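Local coordinates for protein Cd1 (Flavonifractor plautii, PDB 7D39) that probably reduces flavones and flavonols as an ene-reductase that uses bound flavin mononucleotide, the first step of their breakdown in gut bacteria, at residues Lys135-Ser143 with Ile193-Ile204; Val150-Gly158 with Ile169-Ala177. One frame throughout, in Å; residues are numbered along the deposited sequence.

Interaction 1: Lys135-Ser143 with Ile193-Ile204; sequences KDKVISFMS and IGRNIAEAAKDI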
ATOM      1  N   LYS A 135     -13.894   8.073   1.916  1.00 36.84           N
ATOM      2  CA  LYS A 135     -13.302   9.217   2.601  1.00 39.61           C
ATOM      3  C   LYS A 135     -11.813   9.336   2.286  1.00 35.97           C
ATOM      4  O   LYS A 135     -11.075   8.351   2.323  1.00 39.49           O
ATOM      5  CB  LYS A 135     -13.508   9.052   4.109  1.00 40.03           C
ATOM      6  CG  LYS A 135     -13.955  10.290   4.845  1.00 56.23           C
ATOM      7  CD  LYS A 135     -13.420  10.292   6.286  1.00 65.24           C
ATOM      8  CE  LYS A 135     -13.743   8.990   7.027  1.00 63.07           C
ATOM      9  NZ  LYS A 135     -13.058   8.880   8.358  1.00 55.54           N
ATOM     10  N   ASP A 136     -11.368  10.550   1.973  1.00 36.28           N
ATOM     11  CA  ASP A 136      -9.938  10.783   1.809  1.00 37.38           C
ATOM     12  C   ASP A 136      -9.206  10.492   3.115  1.00 32.11           C
ATOM     13  O   ASP A 136      -9.771  10.602   4.202  1.00 40.15           O
ATOM     14  CB  ASP A 136      -9.681  12.226   1.379  1.00 42.14           C
ATOM     15  CG  ASP A 136      -9.943  12.449  -0.098  1.00 51.01           C
ATOM     16  OD1 ASP A 136      -9.712  11.518  -0.900  1.00 51.61           O
ATOM     17  OD2 ASP A 136     -10.374  13.560  -0.461  1.00 57.99           O
ATOM     18  N   LYS A 137      -7.931  10.114   3.003  1.00 27.23           N
ATOM     19  CA  LYS A 137      -7.151   9.710   4.171  1.00 31.65           C
ATOM     20  C   LYS A 137      -5.668   9.919   3.888  1.00 30.33           C
ATOM     21  O   LYS A 137      -5.222   9.808   2.740  1.00 28.31           O
ATOM     22  CB  LYS A 137      -7.409   8.235   4.560  1.00 25.41           C
ATOM     23  CG  LYS A 137      -6.979   7.893   5.995  1.00 28.73           C
ATOM     24  CD  LYS A 137      -7.250   6.441   6.362  1.00 28.55           C
ATOM     25  CE  LYS A 137      -8.694   6.038   6.094  1.00 23.72           C
ATOM     26  NZ  LYS A 137      -9.678   6.929   6.784  1.00 32.29           N
ATOM     27  N   VAL A 138      -4.905  10.222   4.949  1.00 25.33           N
ATOM     28  CA  VAL A 138      -3.450  10.342   4.862  1.00 25.15           C
ATOM     29  C   VAL A 138      -2.809   9.192   5.623  1.00 25.84           C
ATOM     30  O   VAL A 138      -3.358   8.696   6.614  1.00 24.37           O
ATOM     31  CB  VAL A 138      -2.925  11.692   5.404  1.00 29.21           C
ATOM     32  CG1 VAL A 138      -3.345  12.859   4.499  1.00 27.02           C
ATOM     33  CG2 VAL A 138      -3.400  11.911   6.824  1.00 34.42           C
ATOM     34  N   ILE A 139      -1.630   8.775   5.157  1.00 23.83           N
ATOM     35  CA  ILE A 139      -0.910   7.641   5.722  1.00 23.45           C
ATOM     36  C   ILE A 139       0.583   7.887   5.561  1.00 24.21           C
ATOM     37  O   ILE A 139       1.030   8.456   4.561  1.00 25.56           O
ATOM     38  CB  ILE A 139      -1.328   6.306   5.060  1.00 26.85           C
ATOM     39  CG1 ILE A 139      -0.643   5.114   5.744  1.00 21.51           C
ATOM     40  CG2 ILE A 139      -1.023   6.335   3.548  1.00 22.32           C
ATOM     41  CD1 ILE A 139      -1.406   3.792   5.618  1.00 20.90           C
ATOM     42  N   SER A 140       1.351   7.461   6.557  1.00 23.98           N
ATOM     43  CA  SER A 140       2.801   7.492   6.501  1.00 22.70           C
ATOM     44  C   SER A 140       3.345   6.138   6.922  1.00 25.40           C
ATOM     45  O   SER A 140       2.725   5.413   7.710  1.00 21.48           O
ATOM     46  CB  SER A 140       3.370   8.595   7.388  1.00 23.40           C
ATOM     47  OG  SER A 140       3.167   9.870   6.781  1.00 24.27           O
ATOM     48  N   PHE A 141       4.514   5.805   6.386  1.00 21.70           N
ATOM     49  CA  PHE A 141       5.135   4.512   6.606  1.00 21.00           C
ATOM     50  C   PHE A 141       6.548   4.689   7.130  1.00 21.17           C
ATOM     51  O   PHE A 141       7.249   5.636   6.771  1.00 21.78           O
ATOM     52  CB  PHE A 141       5.187   3.701   5.314  1.00 20.61           C
ATOM     53  CG  PHE A 141       3.835   3.416   4.724  1.00 20.44           C
ATOM     54  CD1 PHE A 141       3.041   2.415   5.249  1.00 19.92           C
ATOM     55  CD2 PHE A 141       3.374   4.133   3.639  1.00 20.89           C
ATOM     56  CE1 PHE A 141       1.806   2.139   4.701  1.00 23.61           C
ATOM     57  CE2 PHE A 141       2.134   3.846   3.069  1.00 20.78           C
ATOM     58  CZ  PHE A 141       1.354   2.864   3.612  1.00 20.26           C
HETATM   59  N   MSE A 142       6.961   3.753   7.961  1.00 20.71           N
HETATM   60  CA  MSE A 142       8.349   3.658   8.368  1.00 20.80           C
HETATM   61  C   MSE A 142       8.731   2.203   8.198  1.00 20.74           C
HETATM   62  O   MSE A 142       8.005   1.333   8.648  1.00 22.14           O
HETATM   63  CB  MSE A 142       8.533   4.116   9.809  1.00 21.11           C
HETATM   64  CG  MSE A 142       8.050   5.531  10.079  1.00 23.60           C
HETATM   65 SE   MSE A 142       8.430   6.100  11.936  1.00 31.62          SE
HETATM   66  CE  MSE A 142       6.975   5.146  12.823  1.00 21.83           C
ATOM     67  N   SER A 143       9.837   1.936   7.512  1.00 21.44           N
ATOM     68  CA  SER A 143      10.365   0.590   7.368  1.00 19.62           C
ATOM     69  C   SER A 143      11.662   0.516   8.152  1.00 19.82           C
ATOM     70  O   SER A 143      12.552   1.346   7.951  1.00 23.05           O
ATOM     71  CB  SER A 143      10.613   0.236   5.900  1.00 19.56           C
ATOM     72  OG  SER A 143       9.430   0.348   5.140  1.00 21.30           O
ATOM     73  N   ILE A 193       7.844  12.574  11.970  1.00 29.40           N
ATOM     74  CA  ILE A 193       6.885  11.905  11.095  1.00 26.01           C
ATOM     75  C   ILE A 193       5.497  11.905  11.730  1.00 31.35           C
ATOM     76  O   ILE A 193       4.477  12.085  11.049  1.00 26.02           O
ATOM     77  CB  ILE A 193       7.382  10.483  10.764  1.00 26.78           C
ATOM     78  CG1 ILE A 193       8.550  10.585   9.783  1.00 25.15           C
ATOM     79  CG2 ILE A 193       6.263   9.590  10.199  1.00 24.24           C
ATOM     80  CD1 ILE A 193       9.098   9.259   9.321  1.00 25.74           C
ATOM     81  N   GLY A 194       5.438  11.749  13.051  1.00 27.46           N
ATOM     82  CA  GLY A 194       4.153  11.803  13.733  1.00 26.12           C
ATOM     83  C   GLY A 194       3.551  13.196  13.751  1.00 31.89           C
ATOM     84  O   GLY A 194       2.329  13.359  13.657  1.00 33.48           O
ATOM     85  N   ARG A 195       4.396  14.224  13.895  1.00 29.37           N
ATOM     86  CA  ARG A 195       3.917  15.593  13.710  1.00 30.90           C
ATOM     87  C   ARG A 195       3.342  15.776  12.305  1.00 29.09           C
ATOM     88  O   ARG A 195       2.267  16.358  12.128  1.00 34.86           O
ATOM     89  CB  ARG A 195       5.043  16.610  13.960  1.00 30.03           C
ATOM     90  CG  ARG A 195       5.407  16.870  15.428  1.00 30.50           C
ATOM     91  CD  ARG A 195       6.683  17.711  15.501  1.00 42.11           C
ATOM     92  NE  ARG A 195       6.947  18.258  16.831  1.00 53.92           N
ATOM     93  CZ  ARG A 195       8.147  18.664  17.256  1.00 58.48           C
ATOM     94  NH1 ARG A 195       9.205  18.567  16.454  1.00 55.09           N
ATOM     95  NH2 ARG A 195       8.293  19.155  18.484  1.00 52.31           N
ATOM     96  N   ASN A 196       4.051  15.276  11.294  1.00 28.58           N
ATOM     97  CA  ASN A 196       3.599  15.414   9.915  1.00 28.62           C
ATOM     98  C   ASN A 196       2.234  14.769   9.693  1.00 28.07           C
ATOM     99  O   ASN A 196       1.303  15.421   9.203  1.00 33.33           O
ATOM    100  CB  ASN A 196       4.645  14.822   8.977  1.00 33.00           C
ATOM    101  CG  ASN A 196       5.906  15.631   8.965  1.00 28.89           C
ATOM    102  OD1 ASN A 196       5.976  16.653   9.628  1.00 29.81           O
ATOM    103  ND2 ASN A 196       6.908  15.187   8.222  1.00 33.31           N
ATOM    104  N   ILE A 197       2.083  13.487  10.038  1.00 27.55           N
ATOM    105  CA  ILE A 197       0.795  12.846   9.780  1.00 29.52           C
ATOM    106  C   ILE A 197      -0.324  13.605  10.485  1.00 29.89           C
ATOM    107  O   ILE A 197      -1.438  13.730   9.957  1.00 31.28           O
ATOM    108  CB  ILE A 197       0.831  11.357  10.185  1.00 25.79           C
ATOM    109  CG1 ILE A 197      -0.360  10.609   9.587  1.00 27.06           C
ATOM    110  CG2 ILE A 197       0.792  11.198  11.675  1.00 27.48           C
ATOM    111  CD1 ILE A 197      -0.422  10.649   8.069  1.00 24.99           C
ATOM    112  N   ALA A 198      -0.039  14.166  11.660  1.00 34.11           N
ATOM    113  CA  ALA A 198      -1.057  14.891  12.408  1.00 32.20           C
ATOM    114  C   ALA A 198      -1.451  16.184  11.702  1.00 32.06           C
ATOM    115  O   ALA A 198      -2.639  16.481  11.554  1.00 30.12           O
ATOM    116  CB  ALA A 198      -0.562  15.176  13.828  1.00 35.35           C
ATOM    117  N   GLU A 199      -0.468  16.976  11.272  1.00 35.88           N
ATOM    118  CA  GLU A 199      -0.797  18.201  10.549  1.00 31.33           C
ATOM    119  C   GLU A 199      -1.578  17.876   9.286  1.00 37.80           C
ATOM    120  O   GLU A 199      -2.599  18.507   8.996  1.00 37.82           O
ATOM    121  CB  GLU A 199       0.468  18.982  10.194  1.00 36.54           C
ATOM    122  CG  GLU A 199       1.361  19.339  11.359  1.00 49.36           C
ATOM    123  CD  GLU A 199       0.764  20.402  12.237  1.00 67.36           C
ATOM    124  OE1 GLU A 199      -0.439  20.304  12.555  1.00 70.87           O
ATOM    125  OE2 GLU A 199       1.492  21.348  12.600  1.00 78.90           O
ATOM    126  N   ALA A 200      -1.109  16.878   8.528  1.00 37.65           N
ATOM    127  CA  ALA A 200      -1.754  16.509   7.274  1.00 30.62           C
ATOM    128  C   ALA A 200      -3.221  16.189   7.484  1.00 31.53           C
ATOM    129  O   ALA A 200      -4.068  16.590   6.687  1.00 34.25           O
ATOM    130  CB  ALA A 200      -1.039  15.307   6.655  1.00 30.59           C
ATOM    131  N   ALA A 201      -3.537  15.444   8.544  1.00 35.52           N
ATOM    132  CA  ALA A 201      -4.908  15.026   8.791  1.00 30.17           C
ATOM    133  C   ALA A 201      -5.799  16.185   9.206  1.00 38.63           C
ATOM    134  O   ALA A 201      -7.024  16.085   9.078  1.00 38.47           O
ATOM    135  CB  ALA A 201      -4.936  13.939   9.856  1.00 29.38           C
ATOM    136  N   LYS A 202      -5.216  17.276   9.706  1.00 36.14           N
ATOM    137  CA  LYS A 202      -6.002  18.475   9.973  1.00 45.15           C
ATOM    138  C   LYS A 202      -6.706  18.952   8.711  1.00 52.11           C
ATOM    139  O   LYS A 202      -7.912  19.218   8.720  1.00 64.71           O
ATOM    140  CB  LYS A 202      -5.112  19.588  10.528  1.00 40.92           C
ATOM    141  CG  LYS A 202      -4.761  19.503  12.014  1.00 45.83           C
ATOM    142  CD  LYS A 202      -4.146  20.838  12.479  1.00 53.86           C
ATOM    143  CE  LYS A 202      -3.039  20.668  13.526  1.00 62.52           C
ATOM    144  NZ  LYS A 202      -3.511  20.709  14.943  1.00 66.96           N
ATOM    145  N   ASP A 203      -5.961  19.070   7.609  1.00 50.30           N
ATOM    146  CA  ASP A 203      -6.480  19.531   6.320  1.00 47.17           C
ATOM    147  C   ASP A 203      -6.019  18.531   5.258  1.00 42.29           C
ATOM    148  O   ASP A 203      -5.006  18.740   4.590  1.00 39.58           O
ATOM    149  CB  ASP A 203      -5.993  20.953   6.023  1.00 50.01           C
ATOM    150  CG  ASP A 203      -6.551  21.511   4.722  1.00 54.86           C
ATOM    151  OD1 ASP A 203      -6.535  22.746   4.562  1.00 58.49           O
ATOM    152  OD2 ASP A 203      -7.002  20.726   3.859  1.00 54.08           O
ATOM    153  N   ILE A 204      -6.766  17.437   5.102  1.00 44.09           N
ATOM    154  CA  ILE A 204      -6.351  16.401   4.160  1.00 41.82           C
ATOM    155  C   ILE A 204      -6.259  16.958   2.747  1.00 44.02           C
ATOM    156  O   ILE A 204      -5.421  16.520   1.953  1.00 51.47           O
ATOM    157  CB  ILE A 204      -7.308  15.197   4.234  1.00 46.79           C
ATOM    158  CG1 ILE A 204      -7.206  14.518   5.597  1.00 44.74           C
ATOM    159  CG2 ILE A 204      -7.000  14.194   3.136  1.00 44.50           C
ATOM    160  CD1 ILE A 204      -8.188  13.385   5.777  1.00 42.28           C
TER
HETATM  161  O   HOH W   1       4.126  11.817   8.300  1.00 28.94           O
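Val-138 meets helix 193-202 with both of its methyls, and nearly everything that joins the helix to strand 138-143 is apolar. CG2 of Val-138 sits 3.5 Å from CD1 of Ile-197, closer than ordinary van der Waals contact, and also touches CB of Ala-201. CG1, which stands opposite the carbonyl carbon (chi1 -68°), lies 4.0 Å from CB of Ala-200. With CG1 anti to the backbone N (chi1 -165°) and the chain bent at chi2, Ile-197 brings CD1 beside the strand backbone, 3.7 Å from N of Ile-139. Beyond the helix, Ile-204 sends CG2 against CB of Asp-136 at 3.8 Å and CD1 against the carbonyl O of Asp-136. At the other end, CG of Met-142, a selenomethionine in this structure, lies 3.9 Å from CD1 of Ile-193, the two side chains lying alongside each other but heading opposite ways.

The polar link goes through one water. OG of Ser-140 gives its proton to this water at 2.6 Å, and the water in turn donates to O of Ile-193 at 2.8 Å, a carbonyl that also accepts the helical bond from N of Ile-197. N of Asp-170, on the next strand, donates to the same OG, so this buried hydroxyl both gives and receives a bond.

Strand and helix axes run almost antiparallel (169°) and approach to 8.5 Å. Val-138, Ser-140 and Met-142 point to the helix, whereas Ile-139 and Phe-141 pack on helix 153-162 across the sheet. A parallel sheet of strand order 2-1-3-4-5 layered between helices is the flavodoxin-like fold, in keeping with the FMN reductase family.

Interaction 2: Val150-Gly158 with Ile169-Ala177; sequences VTRTQCDAG and IDNEVFPWA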
ATOM      1  N   VAL A 150      17.494  -3.130   1.987  1.00 20.61           N
ATOM      2  CA  VAL A 150      16.294  -2.328   2.219  1.00 20.43           C
ATOM      3  C   VAL A 150      15.711  -1.712   0.940  1.00 25.16           C
ATOM      4  O   VAL A 150      14.992  -0.711   0.996  1.00 20.89           O
ATOM      5  CB  VAL A 150      16.612  -1.229   3.246  1.00 26.53           C
ATOM      6  CG1 VAL A 150      17.202  -1.844   4.534  1.00 20.59           C
ATOM      7  CG2 VAL A 150      17.588  -0.243   2.648  1.00 21.70           C
ATOM      8  N   THR A 151      15.980  -2.311  -0.212  1.00 20.84           N
ATOM      9  CA  THR A 151      15.740  -1.633  -1.485  1.00 22.62           C
ATOM     10  C   THR A 151      14.329  -1.807  -2.038  1.00 24.17           C
ATOM     11  O   THR A 151      14.030  -1.249  -3.100  1.00 24.75           O
ATOM     12  CB  THR A 151      16.738  -2.116  -2.537  1.00 23.82           C
ATOM     13  OG1 THR A 151      16.743  -3.553  -2.563  1.00 26.60           O
ATOM     14  CG2 THR A 151      18.117  -1.627  -2.212  1.00 30.12           C
ATOM     15  N   ARG A 152      13.452  -2.557  -1.373  1.00 22.02           N
ATOM     16  CA  ARG A 152      12.118  -2.787  -1.900  1.00 19.89           C
ATOM     17  C   ARG A 152      10.999  -2.384  -0.951  1.00 27.49           C
ATOM     18  O   ARG A 152       9.825  -2.426  -1.349  1.00 20.87           O
ATOM     19  CB  ARG A 152      11.961  -4.260  -2.281  1.00 20.66           C
ATOM     20  CG  ARG A 152      13.064  -4.773  -3.186  1.00 22.71           C
ATOM     21  CD  ARG A 152      12.802  -6.198  -3.636  1.00 23.47           C
ATOM     22  NE  ARG A 152      11.803  -6.242  -4.696  1.00 19.48           N
ATOM     23  CZ  ARG A 152      11.019  -7.285  -4.962  1.00 19.75           C
ATOM     24  NH1 ARG A 152      11.104  -8.389  -4.237  1.00 20.80           N
ATOM     25  NH2 ARG A 152      10.149  -7.215  -5.968  1.00 21.19           N
ATOM     26  N   THR A 153      11.318  -1.983   0.282  1.00 20.21           N
ATOM     27  CA  THR A 153      10.270  -1.861   1.286  1.00 19.13           C
ATOM     28  C   THR A 153       9.423  -0.617   1.063  1.00 19.52           C
ATOM     29  O   THR A 153       8.210  -0.647   1.277  1.00 24.82           O
ATOM     30  CB  THR A 153      10.884  -1.887   2.699  1.00 19.04           C
ATOM     31  OG1 THR A 153       9.840  -1.931   3.676  1.00 18.72           O
ATOM     32  CG2 THR A 153      11.793  -0.665   2.944  1.00 19.69           C
ATOM     33  N   GLN A 154      10.031   0.473   0.600  1.00 20.20           N
ATOM     34  CA  GLN A 154       9.273   1.698   0.362  1.00 20.68           C
ATOM     35  C   GLN A 154       8.283   1.537  -0.783  1.00 21.15           C
ATOM     36  O   GLN A 154       7.208   2.150  -0.770  1.00 27.87           O
ATOM     37  CB  GLN A 154      10.230   2.846   0.062  1.00 21.53           C
ATOM     38  CG  GLN A 154      11.001   3.334   1.245  1.00 22.47           C
ATOM     39  CD  GLN A 154      12.104   4.290   0.860  1.00 29.21           C
ATOM     40  OE1 GLN A 154      13.016   3.942   0.106  1.00 30.04           O
ATOM     41  NE2 GLN A 154      12.016   5.517   1.367  1.00 31.14           N
ATOM     42  N   CYS A 155       8.638   0.754  -1.792  1.00 20.59           N
ATOM     43  CA  CYS A 155       7.689   0.448  -2.852  1.00 20.57           C
ATOM     44  C   CYS A 155       6.579  -0.463  -2.334  1.00 22.14           C
ATOM     45  O   CYS A 155       5.400  -0.239  -2.644  1.00 26.29           O
ATOM     46  CB  CYS A 155       8.431  -0.155  -4.041  1.00 20.76           C
ATOM     47  SG  CYS A 155       7.428  -0.470  -5.514  1.00 28.94           S
ATOM     48  N   ASP A 156       6.918  -1.469  -1.508  1.00 20.93           N
ATOM     49  CA  ASP A 156       5.868  -2.267  -0.872  1.00 20.74           C
ATOM     50  C   ASP A 156       4.922  -1.369  -0.101  1.00 20.44           C
ATOM     51  O   ASP A 156       3.694  -1.522  -0.177  1.00 20.47           O
ATOM     52  CB  ASP A 156       6.447  -3.323   0.076  1.00 18.25           C
ATOM     53  CG  ASP A 156       7.273  -4.371  -0.627  1.00 20.31           C
ATOM     54  OD1 ASP A 156       7.206  -4.478  -1.860  1.00 25.15           O
ATOM     55  OD2 ASP A 156       7.989  -5.114   0.072  1.00 24.28           O
ATOM     56  N   ALA A 157       5.475  -0.434   0.674  1.00 19.16           N
ATOM     57  CA  ALA A 157       4.618   0.436   1.466  1.00 23.65           C
ATOM     58  C   ALA A 157       3.682   1.222   0.559  1.00 20.75           C
ATOM     59  O   ALA A 157       2.468   1.272   0.781  1.00 23.96           O
ATOM     60  CB  ALA A 157       5.465   1.377   2.325  1.00 20.13           C
ATOM     61  N   GLY A 158       4.236   1.829  -0.483  1.00 25.26           N
ATOM     62  CA  GLY A 158       3.408   2.564  -1.415  1.00 20.82           C
ATOM     63  C   GLY A 158       2.310   1.715  -2.026  1.00 20.49           C
ATOM     64  O   GLY A 158       1.223   2.213  -2.305  1.00 27.21           O
ATOM     65  N   ILE A 169       2.204  10.697   3.232  1.00 27.42           N
ATOM     66  CA  ILE A 169       2.885  11.899   3.697  1.00 25.97           C
ATOM     67  C   ILE A 169       4.381  11.641   3.848  1.00 33.22           C
ATOM     68  O   ILE A 169       5.207  12.352   3.258  1.00 31.89           O
ATOM     69  CB  ILE A 169       2.254  12.428   4.994  1.00 26.66           C
ATOM     70  CG1 ILE A 169       0.745  12.611   4.804  1.00 26.44           C
ATOM     71  CG2 ILE A 169       2.923  13.738   5.425  1.00 27.28           C
ATOM     72  CD1 ILE A 169       0.357  13.679   3.777  1.00 27.40           C
ATOM     73  N   ASP A 170       4.740  10.621   4.618  1.00 28.27           N
ATOM     74  CA  ASP A 170       6.118  10.172   4.716  1.00 24.76           C
ATOM     75  C   ASP A 170       6.210   8.692   4.365  1.00 27.74           C
ATOM     76  O   ASP A 170       5.238   7.951   4.499  1.00 29.90           O
ATOM     77  CB  ASP A 170       6.689  10.427   6.118  1.00 24.89           C
ATOM     78  CG  ASP A 170       7.153  11.865   6.291  1.00 33.52           C
ATOM     79  OD1 ASP A 170       8.121  12.241   5.596  1.00 28.19           O
ATOM     80  OD2 ASP A 170       6.540  12.606   7.095  1.00 26.48           O
ATOM     81  N   ASN A 171       7.398   8.267   3.899  1.00 23.66           N
ATOM     82  CA  ASN A 171       7.641   6.876   3.527  1.00 24.43           C
ATOM     83  C   ASN A 171       9.137   6.614   3.753  1.00 22.87           C
ATOM     84  O   ASN A 171       9.960   6.598   2.842  1.00 26.15           O
ATOM     85  CB  ASN A 171       7.213   6.596   2.087  1.00 22.80           C
ATOM     86  CG  ASN A 171       7.268   5.152   1.760  1.00 24.18           C
ATOM     87  OD1 ASN A 171       7.743   4.357   2.561  1.00 25.91           O
ATOM     88  ND2 ASN A 171       6.787   4.783   0.579  1.00 27.48           N
ATOM     89  N   GLU A 172       9.496   6.393   5.013  1.00 22.65           N
ATOM     90  CA  GLU A 172      10.876   6.478   5.476  1.00 26.81           C
ATOM     91  C   GLU A 172      11.453   5.086   5.723  1.00 22.19           C
ATOM     92  O   GLU A 172      10.755   4.193   6.209  1.00 24.13           O
ATOM     93  CB  GLU A 172      10.953   7.322   6.756  1.00 28.22           C
ATOM     94  CG  GLU A 172      12.355   7.658   7.246  1.00 29.90           C
ATOM     95  CD  GLU A 172      13.048   8.650   6.358  1.00 41.59           C
ATOM     96  OE1 GLU A 172      13.479   8.271   5.241  1.00 50.16           O
ATOM     97  OE2 GLU A 172      13.147   9.818   6.774  1.00 47.08           O
ATOM     98  N   VAL A 173      12.735   4.914   5.396  1.00 24.09           N
ATOM     99  CA  VAL A 173      13.454   3.659   5.581  1.00 23.73           C
ATOM    100  C   VAL A 173      14.537   3.865   6.625  1.00 22.97           C
ATOM    101  O   VAL A 173      15.285   4.848   6.556  1.00 23.00           O
ATOM    102  CB  VAL A 173      14.083   3.156   4.270  1.00 28.72           C
ATOM    103  CG1 VAL A 173      15.014   1.988   4.564  1.00 30.13           C
ATOM    104  CG2 VAL A 173      13.019   2.717   3.334  1.00 35.73           C
ATOM    105  N   PHE A 174      14.655   2.920   7.567  1.00 21.69           N
ATOM    106  CA  PHE A 174      15.678   2.977   8.619  1.00 21.99           C
ATOM    107  C   PHE A 174      16.575   1.749   8.545  1.00 25.80           C
ATOM    108  O   PHE A 174      16.274   0.711   9.153  1.00 21.08           O
ATOM    109  CB  PHE A 174      15.045   3.092  10.004  1.00 21.86           C
ATOM    110  CG  PHE A 174      14.234   4.347  10.203  1.00 22.31           C
ATOM    111  CD1 PHE A 174      14.837   5.510  10.650  1.00 23.21           C
ATOM    112  CD2 PHE A 174      12.873   4.358   9.937  1.00 21.98           C
ATOM    113  CE1 PHE A 174      14.095   6.662  10.839  1.00 23.64           C
ATOM    114  CE2 PHE A 174      12.127   5.503  10.124  1.00 23.06           C
ATOM    115  CZ  PHE A 174      12.737   6.656  10.580  1.00 23.30           C
ATOM    116  N   PRO A 175      17.696   1.819   7.833  1.00 24.29           N
ATOM    117  CA  PRO A 175      18.630   0.692   7.813  1.00 21.92           C
ATOM    118  C   PRO A 175      19.484   0.664   9.072  1.00 23.00           C
ATOM    119  O   PRO A 175      19.551   1.632   9.834  1.00 24.54           O
ATOM    120  CB  PRO A 175      19.478   0.959   6.566  1.00 22.47           C
ATOM    121  CG  PRO A 175      19.529   2.469   6.505  1.00 23.25           C
ATOM    122  CD  PRO A 175      18.164   2.945   7.003  1.00 22.91           C
ATOM    123  N   TRP A 176      20.106  -0.496   9.300  1.00 26.63           N
ATOM    124  CA  TRP A 176      20.999  -0.717  10.446  1.00 26.41           C
ATOM    125  C   TRP A 176      20.337  -0.298  11.749  1.00 22.15           C
ATOM    126  O   TRP A 176      20.932   0.407  12.569  1.00 24.38           O
ATOM    127  CB  TRP A 176      22.329   0.031  10.270  1.00 23.12           C
ATOM    128  CG  TRP A 176      23.049  -0.320   9.009  1.00 24.12           C
ATOM    129  CD1 TRP A 176      23.227   0.477   7.914  1.00 29.49           C
ATOM    130  CD2 TRP A 176      23.689  -1.565   8.706  1.00 26.32           C
ATOM    131  NE1 TRP A 176      23.933  -0.200   6.938  1.00 31.79           N
ATOM    132  CE2 TRP A 176      24.229  -1.453   7.399  1.00 27.56           C
ATOM    133  CE3 TRP A 176      23.861  -2.762   9.410  1.00 22.75           C
ATOM    134  CZ2 TRP A 176      24.926  -2.488   6.786  1.00 25.73           C
ATOM    135  CZ3 TRP A 176      24.548  -3.797   8.791  1.00 27.24           C
ATOM    136  CH2 TRP A 176      25.075  -3.649   7.492  1.00 26.42           C
ATOM    137  N   ALA A 177      19.089  -0.735  11.940  1.00 21.51           N
ATOM    138  CA  ALA A 177      18.217  -0.153  12.954  1.00 21.52           C
ATOM    139  C   ALA A 177      17.885  -1.106  14.105  1.00 27.74           C
ATOM    140  O   ALA A 177      16.886  -0.898  14.798  1.00 31.48           O
ATOM    141  CB  ALA A 177      16.933   0.350  12.294  1.00 21.26           C
TER
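The side-chain amides of Gln-154 and Asn-171 stand nearly perpendicular, their planes 83° apart, and each donates from its NH2, nearly in its own amide plane, to the main-chain carbonyl of the other residue. CG2 of Val-173 lies over one face of the Gln-154 amide, but too close to CG of Gln-154 in the model for its exact place to be trusted. NE2 of Gln-154 donates to O of Asn-171 at 2.8 Å, and ND2 of Asn-171 donates to O of Gln-154 at 3.0 Å. This reciprocal pair ties helix 153-158 to strand 169-174, the second and third elements of a beta-alpha-beta unit. CG of Asn-171 lies opposite its own backbone N (chi1 -172°), which carries the amide up to the helix. Its OD1 rests at 3.8 Å from CB of Ala-157.

Two donors grip O of Gln-154: ND2 of Asn-171 on one face of the carbonyl plane and the helical N of Gly-158 on the opposite face. With an alanine in place of Gln-154, O of Asn-171 would probably lose its side-chain donor, so that of the reciprocal pair just the bond from ND2 of Asn-171 would remain.

Farther along, the contact turns apolar. CG2 of Thr-153 also approaches CG2 of Val-173, a contact that shares the uncertainty of that methyl. Val-150, which also touches the bound FMN, links the flavin pocket to the end of the strand: its CB lies 3.8 Å from CG1 of Val-173, and its CG1 meets CB of Pro-175 at 4.1 Å.

Overall arrangement
Both contacts pack a helix on the same parallel sheet, each using one of two neighbouring strands, 138-144 in interaction 1 and 167-174 in interaction 2. Interaction 1 is the buried one: helix 184-202 covers one face with aliphatic side chains, and its polar link passes through a water. Interaction 2, on the opposite face and at the outermost strand 167-174, is partly buried and relies on two direct amide-to-carbonyl bonds, with a small apolar patch toward the flavin. Along the chain interaction 2 is nested inside the loop that interaction 1 closes. Ser-143 probably joins them through two hydrogen bonds, O to N of Phe-174 and OG to OG1 of Thr-153, each 2.7 Å.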